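Putative enoyl-CoA hydratase (Streptomyces avermitilis, PDB 3GKB) is of unknown function but probably acts as an enoyl-CoA hydratase or a related crotonase-family enzyme on acyl-CoA thioesters. Local coordinates at residues B[79-84]-B[93-98]; B[22-27]-B[38-43]. All coordinates share one frame; numbering follows the deposited sequence.

Contact 1: B[79-84]-B[93-98]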
loop_
_atom_site.group_PDB
_atom_site.type_symbol
_atom_site.label_atom_id
_atom_site.label_comp_id
_atom_site.label_asym_id
_atom_site.label_seq_id
_atom_site.Cartn_x
_atom_site.Cartn_y
_atom_site.Cartn_z
ATOM N N ASP B 79 13.670 5.380 -37.744
ATOM C CA ASP B 79 13.090 6.644 -38.195
ATOM C C ASP B 79 11.680 6.897 -37.619
ATOM O O ASP B 79 11.382 8.008 -37.203
ATOM C CB ASP B 79 13.048 6.739 -39.727
ATOM C CG ASP B 79 12.220 5.634 -40.371
ATOM O OD1 ASP B 79 12.170 4.520 -39.809
ATOM O OD2 ASP B 79 11.632 5.882 -41.456
ATOM N N ALA B 80 10.822 5.881 -37.600
ATOM C CA ALA B 80 9.481 6.053 -37.008
ATOM C C ALA B 80 9.640 6.319 -35.517
ATOM O O ALA B 80 8.941 7.149 -34.918
ATOM C CB ALA B 80 8.611 4.806 -37.248
ATOM N N LEU B 81 10.583 5.617 -34.913
ATOM C CA LEU B 81 10.821 5.758 -33.496
ATOM C C LEU B 81 11.511 7.098 -33.211
ATOM O O LEU B 81 11.165 7.776 -32.254
ATOM C CB LEU B 81 11.637 4.552 -32.977
ATOM C CG LEU B 81 11.551 4.156 -31.506
ATOM C CD1 LEU B 81 10.122 3.924 -31.051
ATOM C CD2 LEU B 81 12.407 2.917 -31.267
ATOM N N GLN B 82 12.468 7.500 -34.054
ATOM C CA GLN B 82 13.123 8.806 -33.885
ATOM C C GLN B 82 12.119 9.985 -33.905
ATOM O O GLN B 82 12.274 10.942 -33.152
ATOM C CB GLN B 82 14.226 9.018 -34.936
ATOM N N GLU B 83 11.092 9.900 -34.741
ATOM C CA GLU B 83 10.070 10.945 -34.834
ATOM C C GLU B 83 9.223 11.050 -33.559
ATOM O O GLU B 83 8.923 12.159 -33.098
ATOM C CB GLU B 83 9.174 10.696 -36.057
ATOM N N LEU B 84 8.845 9.901 -32.996
ATOM C CA LEU B 84 8.150 9.840 -31.702
ATOM C C LEU B 84 9.044 10.366 -30.585
ATOM O O LEU B 84 8.591 11.126 -29.751
ATOM C CB LEU B 84 7.734 8.394 -31.366
ATOM C CG LEU B 84 6.550 7.838 -32.165
ATOM C CD1 LEU B 84 6.435 6.322 -32.057
ATOM C CD2 LEU B 84 5.255 8.501 -31.703
ATOM N N ASN B 93 11.503 9.241 -21.714
ATOM C CA ASN B 93 11.836 8.547 -22.959
ATOM C C ASN B 93 10.604 8.226 -23.794
ATOM O O ASN B 93 9.455 8.401 -23.331
ATOM C CB ASN B 93 12.745 7.345 -22.714
ATOM C CG ASN B 93 11.999 6.127 -22.174
ATOM O OD1 ASN B 93 10.864 5.868 -22.542
ATOM N ND2 ASN B 93 12.681 5.342 -21.351
ATOM N N VAL B 94 10.855 7.760 -25.013
ATOM C CA VAL B 94 9.800 7.547 -26.020
ATOM C C VAL B 94 8.710 6.555 -25.555
ATOM O O VAL B 94 7.546 6.703 -25.876
ATOM C CB VAL B 94 10.416 7.139 -27.404
ATOM C CG1 VAL B 94 10.923 5.696 -27.396
ATOM C CG2 VAL B 94 9.410 7.341 -28.512
ATOM N N PHE B 95 9.107 5.557 -24.755
ATOM C CA PHE B 95 8.175 4.589 -24.220
ATOM C C PHE B 95 7.420 5.087 -23.000
ATOM O O PHE B 95 6.196 4.876 -22.879
ATOM C CB PHE B 95 8.925 3.301 -23.948
ATOM C CG PHE B 95 9.524 2.729 -25.191
ATOM C CD1 PHE B 95 8.687 2.214 -26.182
ATOM C CD2 PHE B 95 10.884 2.790 -25.426
ATOM C CE1 PHE B 95 9.211 1.720 -27.367
ATOM C CE2 PHE B 95 11.416 2.297 -26.623
ATOM C CZ PHE B 95 10.575 1.759 -27.585
ATOM N N GLN B 96 8.145 5.727 -22.086
ATOM C CA GLN B 96 7.536 6.385 -20.935
ATOM C C GLN B 96 6.521 7.433 -21.373
ATOM O O GLN B 96 5.560 7.680 -20.666
ATOM C CB GLN B 96 8.611 7.028 -20.059
ATOM C CG GLN B 96 9.575 6.013 -19.428
ATOM C CD GLN B 96 10.798 6.662 -18.787
ATOM O OE1 GLN B 96 11.173 7.800 -19.135
ATOM N NE2 GLN B 96 11.446 5.937 -17.864
ATOM N N ALA B 97 6.698 8.013 -22.566
ATOM C CA ALA B 97 5.784 9.058 -23.040
ATOM C C ALA B 97 4.332 8.588 -23.149
ATOM O O ALA B 97 3.435 9.404 -22.939
ATOM C CB ALA B 97 6.248 9.617 -24.375
ATOM N N VAL B 98 4.098 7.295 -23.409
ATOM C CA VAL B 98 2.727 6.744 -23.473
ATOM C C VAL B 98 2.033 6.813 -22.108
ATOM O O VAL B 98 0.986 7.464 -21.933
ATOM C CB VAL B 98 2.733 5.259 -23.950
ATOM C CG1 VAL B 98 1.310 4.675 -23.954
ATOM C CG2 VAL B 98 3.448 5.131 -25.290
#

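Contact 2: B[22-27]-B[38-43]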
loop_
_atom_site.group_PDB
_atom_site.type_symbol
_atom_site.label_atom_id
_atom_site.label_comp_id
_atom_site.label_asym_id
_atom_site.label_seq_id
_atom_site.Cartn_x
_atom_site.Cartn_y
_atom_site.Cartn_z
ATOM N N ILE B 22 -12.218 4.390 -26.110
ATOM C CA ILE B 22 -11.122 4.125 -27.020
ATOM C C ILE B 22 -10.955 2.615 -27.034
ATOM O O ILE B 22 -10.666 2.015 -26.012
ATOM C CB ILE B 22 -9.828 4.859 -26.575
ATOM C CG1 ILE B 22 -10.044 6.389 -26.592
ATOM C CG2 ILE B 22 -8.676 4.471 -27.457
ATOM C CD1 ILE B 22 -8.845 7.191 -26.075
ATOM N N ILE B 23 -11.181 2.011 -28.191
ATOM C CA ILE B 23 -11.126 0.566 -28.334
ATOM C C ILE B 23 -9.876 0.243 -29.128
ATOM O O ILE B 23 -9.731 0.664 -30.288
ATOM C CB ILE B 23 -12.368 0.007 -29.089
ATOM C CG1 ILE B 23 -13.665 0.430 -28.370
ATOM C CG2 ILE B 23 -12.255 -1.528 -29.201
ATOM C CD1 ILE B 23 -14.954 0.191 -29.179
ATOM N N LEU B 24 -8.984 -0.521 -28.507
ATOM C CA LEU B 24 -7.700 -0.868 -29.065
ATOM C C LEU B 24 -7.858 -2.121 -29.944
ATOM O O LEU B 24 -8.429 -3.116 -29.504
ATOM C CB LEU B 24 -6.684 -1.091 -27.932
ATOM C CG LEU B 24 -6.511 0.109 -26.973
ATOM C CD1 LEU B 24 -6.015 -0.332 -25.593
ATOM C CD2 LEU B 24 -5.567 1.104 -27.560
ATOM N N ASP B 25 -7.413 -2.030 -31.201
ATOM C CA ASP B 25 -7.687 -3.064 -32.219
ATOM C C ASP B 25 -6.568 -3.086 -33.260
ATOM O O ASP B 25 -6.604 -2.348 -34.272
ATOM C CB ASP B 25 -9.057 -2.828 -32.865
ATOM C CG ASP B 25 -9.552 -4.014 -33.712
ATOM O OD1 ASP B 25 -8.820 -5.014 -33.884
ATOM O OD2 ASP B 25 -10.728 -3.959 -34.178
ATOM N N ASN B 26 -5.539 -3.886 -32.968
ATOM C CA ASN B 26 -4.352 -3.989 -33.814
ATOM C C ASN B 26 -3.977 -5.458 -33.956
ATOM O O ASN B 26 -3.063 -5.942 -33.290
ATOM C CB ASN B 26 -3.189 -3.182 -33.234
ATOM C CG ASN B 26 -1.984 -3.201 -34.103
ATOM O OD1 ASN B 26 -2.101 -3.158 -35.323
ATOM N ND2 ASN B 26 -0.800 -3.219 -33.491
ATOM N N PRO B 27 -4.681 -6.182 -34.838
ATOM C CA PRO B 27 -4.421 -7.607 -35.025
ATOM C C PRO B 27 -2.965 -7.943 -35.342
ATOM O O PRO B 27 -2.259 -7.135 -35.940
ATOM C CB PRO B 27 -5.310 -7.968 -36.213
ATOM C CG PRO B 27 -6.362 -6.991 -36.220
ATOM C CD PRO B 27 -5.779 -5.716 -35.700
ATOM N N ARG B 38 1.742 6.712 -32.035
ATOM C CA ARG B 38 1.432 7.998 -32.654
ATOM C C ARG B 38 -0.069 8.278 -32.609
ATOM O O ARG B 38 -0.481 9.408 -32.314
ATOM C CB ARG B 38 1.978 8.008 -34.098
ATOM C CG ARG B 38 1.713 9.245 -34.884
ATOM C CD ARG B 38 2.611 9.243 -36.136
ATOM N NE ARG B 38 2.207 8.252 -37.137
ATOM C CZ ARG B 38 2.757 7.049 -37.350
ATOM N NH1 ARG B 38 3.785 6.589 -36.627
ATOM N NH2 ARG B 38 2.264 6.285 -38.323
ATOM N N GLU B 39 -0.881 7.251 -32.864
ATOM C CA GLU B 39 -2.332 7.419 -32.895
ATOM C C GLU B 39 -2.877 7.698 -31.486
ATOM O O GLU B 39 -3.790 8.505 -31.333
ATOM C CB GLU B 39 -3.042 6.217 -33.540
ATOM C CG GLU B 39 -2.793 6.095 -35.040
ATOM C CD GLU B 39 -3.561 4.972 -35.698
ATOM O OE1 GLU B 39 -4.080 4.065 -35.007
ATOM O OE2 GLU B 39 -3.626 4.981 -36.950
ATOM N N LEU B 40 -2.326 7.023 -30.475
ATOM C CA LEU B 40 -2.682 7.310 -29.086
ATOM C C LEU B 40 -2.391 8.774 -28.725
ATOM O O LEU B 40 -3.214 9.455 -28.086
ATOM C CB LEU B 40 -1.914 6.385 -28.121
ATOM C CG LEU B 40 -2.472 4.988 -27.969
ATOM C CD1 LEU B 40 -1.416 4.074 -27.346
ATOM C CD2 LEU B 40 -3.772 5.019 -27.100
ATOM N N ARG B 41 -1.228 9.270 -29.121
ATOM C CA ARG B 41 -0.889 10.660 -28.856
ATOM C C ARG B 41 -1.892 11.602 -29.509
ATOM O O ARG B 41 -2.390 12.539 -28.872
ATOM C CB ARG B 41 0.522 10.980 -29.350
ATOM C CG ARG B 41 1.006 12.328 -28.837
ATOM C CD ARG B 41 2.511 12.511 -28.997
ATOM N NE ARG B 41 2.784 12.893 -30.385
ATOM C CZ ARG B 41 3.485 12.187 -31.280
ATOM N NH1 ARG B 41 4.029 11.017 -30.972
ATOM N NH2 ARG B 41 3.654 12.658 -32.512
ATOM N N THR B 42 -2.189 11.355 -30.781
ATOM C CA THR B 42 -3.162 12.183 -31.511
ATOM C C THR B 42 -4.531 12.203 -30.844
ATOM O O THR B 42 -5.103 13.284 -30.613
ATOM C CB THR B 42 -3.303 11.729 -32.986
ATOM O OG1 THR B 42 -2.019 11.779 -33.615
ATOM C CG2 THR B 42 -4.269 12.637 -33.740
ATOM N N VAL B 43 -5.051 11.023 -30.516
ATOM C CA VAL B 43 -6.384 10.938 -29.948
ATOM C C VAL B 43 -6.440 11.560 -28.554
ATOM O O VAL B 43 -7.348 12.342 -28.279
ATOM C CB VAL B 43 -6.918 9.504 -29.913
ATOM C CG1 VAL B 43 -8.242 9.456 -29.134
ATOM C CG2 VAL B 43 -7.148 9.016 -31.301
#

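Contact 1: B[79-84]-B[93-98]
Val94 is the bump here: its two methyls rest over the dip between Leu81 CD1 and Leu84 CB, CG1 nearer Leu81 and CG2 nearer Leu84, two leucines that stand one turn apart on helix 78-87. Its first torsion (chi1 74°) sets CG1 between the backbone N and the carbonyl carbon, which turns that branch to Leu81 and CG2 to Leu84. CG2 presses against the root of Leu84, 3.5 Å from Leu84 CB, tighter than usual for two carbons. The same methyl is 3.7 Å from Leu84 C, so it meets backbone as well as side chain. CG1 serves the other wall, 4.1 Å from Leu81 CD1, and the two side chains cross at about a right angle. Leu81 CD1 fills the notch between Val94 CG1 and the end of the Phe95 ring, which it meets obliquely, 4.1 Å from CZ of Phe95. Phe95 starts from a CB that points away, yet the length of its side chain carries the ring back. Val94 CG1 also lies over one face of that ring, offset toward the rim, so valine and phenylalanine present a joint surface. No hydrogen bond crosses between the segments; the polar work is local. Gln96 N donates to Asn93 OD1 at 2.8 Å and is nearly straight (174°). In return, Asn93 N gives its hydrogen to Gln96 OE1 at 3.0 Å. Both side-chain amide nitrogens are engaged too: Asn93 ND2 with Asn237 OD1 and Gly152 O, Gln96 NE2 with Glu236 OE1 and Leu233 O; all but Gly152 belong to helix 230-243. Reciprocal Asn93–Gln96 bonding is the capping box, here setting the turn into helix 96-103 while apolar bumps dock it onto the preceding helix of a crotonase-type fold.

Contact 2: B[22-27]-B[38-43]
Ile22 sets CG1 opposite its carbonyl carbon (chi1 -62°) and then runs on extended through chi2 of 176°, which holds CD1 out at the far end of the side chain, facing the helix. Val43 answers with CG1 turned opposite the backbone N (chi1 172°). The two methyls therefore meet tip to tip, with Ile22 CD1 3.9 Å from Val43 CG1. The CA atoms behind them are 8.8 Å apart, Ile22 CA to Val43 CA, so the strand and helix meet through side chains alone. One turn earlier on the helix, Leu40 makes a looser touch, its CD2 lying 4.3 Å from Leu24 CD2. Ile22 and Leu24 project from the same side of the strand. Neighbours complete the packing: Val13 touches both Ile22 and Val43, and Ile56 and Phe58 of strand 55-60 lie against Ile22. At the margin, Glu39 is held by Thr10 OG1 and Ser9 N, and Asp25 by a salt bridge to Arg12. All four touching residues are buried. With no hydrogen bond between the segments, the strand and helix of this beta-alpha-beta unit are joined by dispersion and the exclusion of water, while the backbone of Ile22 bonds to Val57 and Ser59 in the sheet, and Val43 N to Glu39 O within the helix.

Helix 34-48 joins the two contacts. One side of it packs on strand 19-24 in contact 2, and other residues along it meet the elements of contact 1, whose centre is about 15 Å from the centre of contact 2. Leu84 makes the crossing: its CD2 is 4.0 Å from Arg38 N, and the side chain of Arg41 also packs on it. Met37, one residue before the 38-43 segment, touches Leu84 and Phe95. Phe95 in turn touches Val70, in the loop that follows strand 55-60; in crotonases this region usually supplies one oxyanion-hole NH, so contact 1 probably borders the active-site region through Phe95.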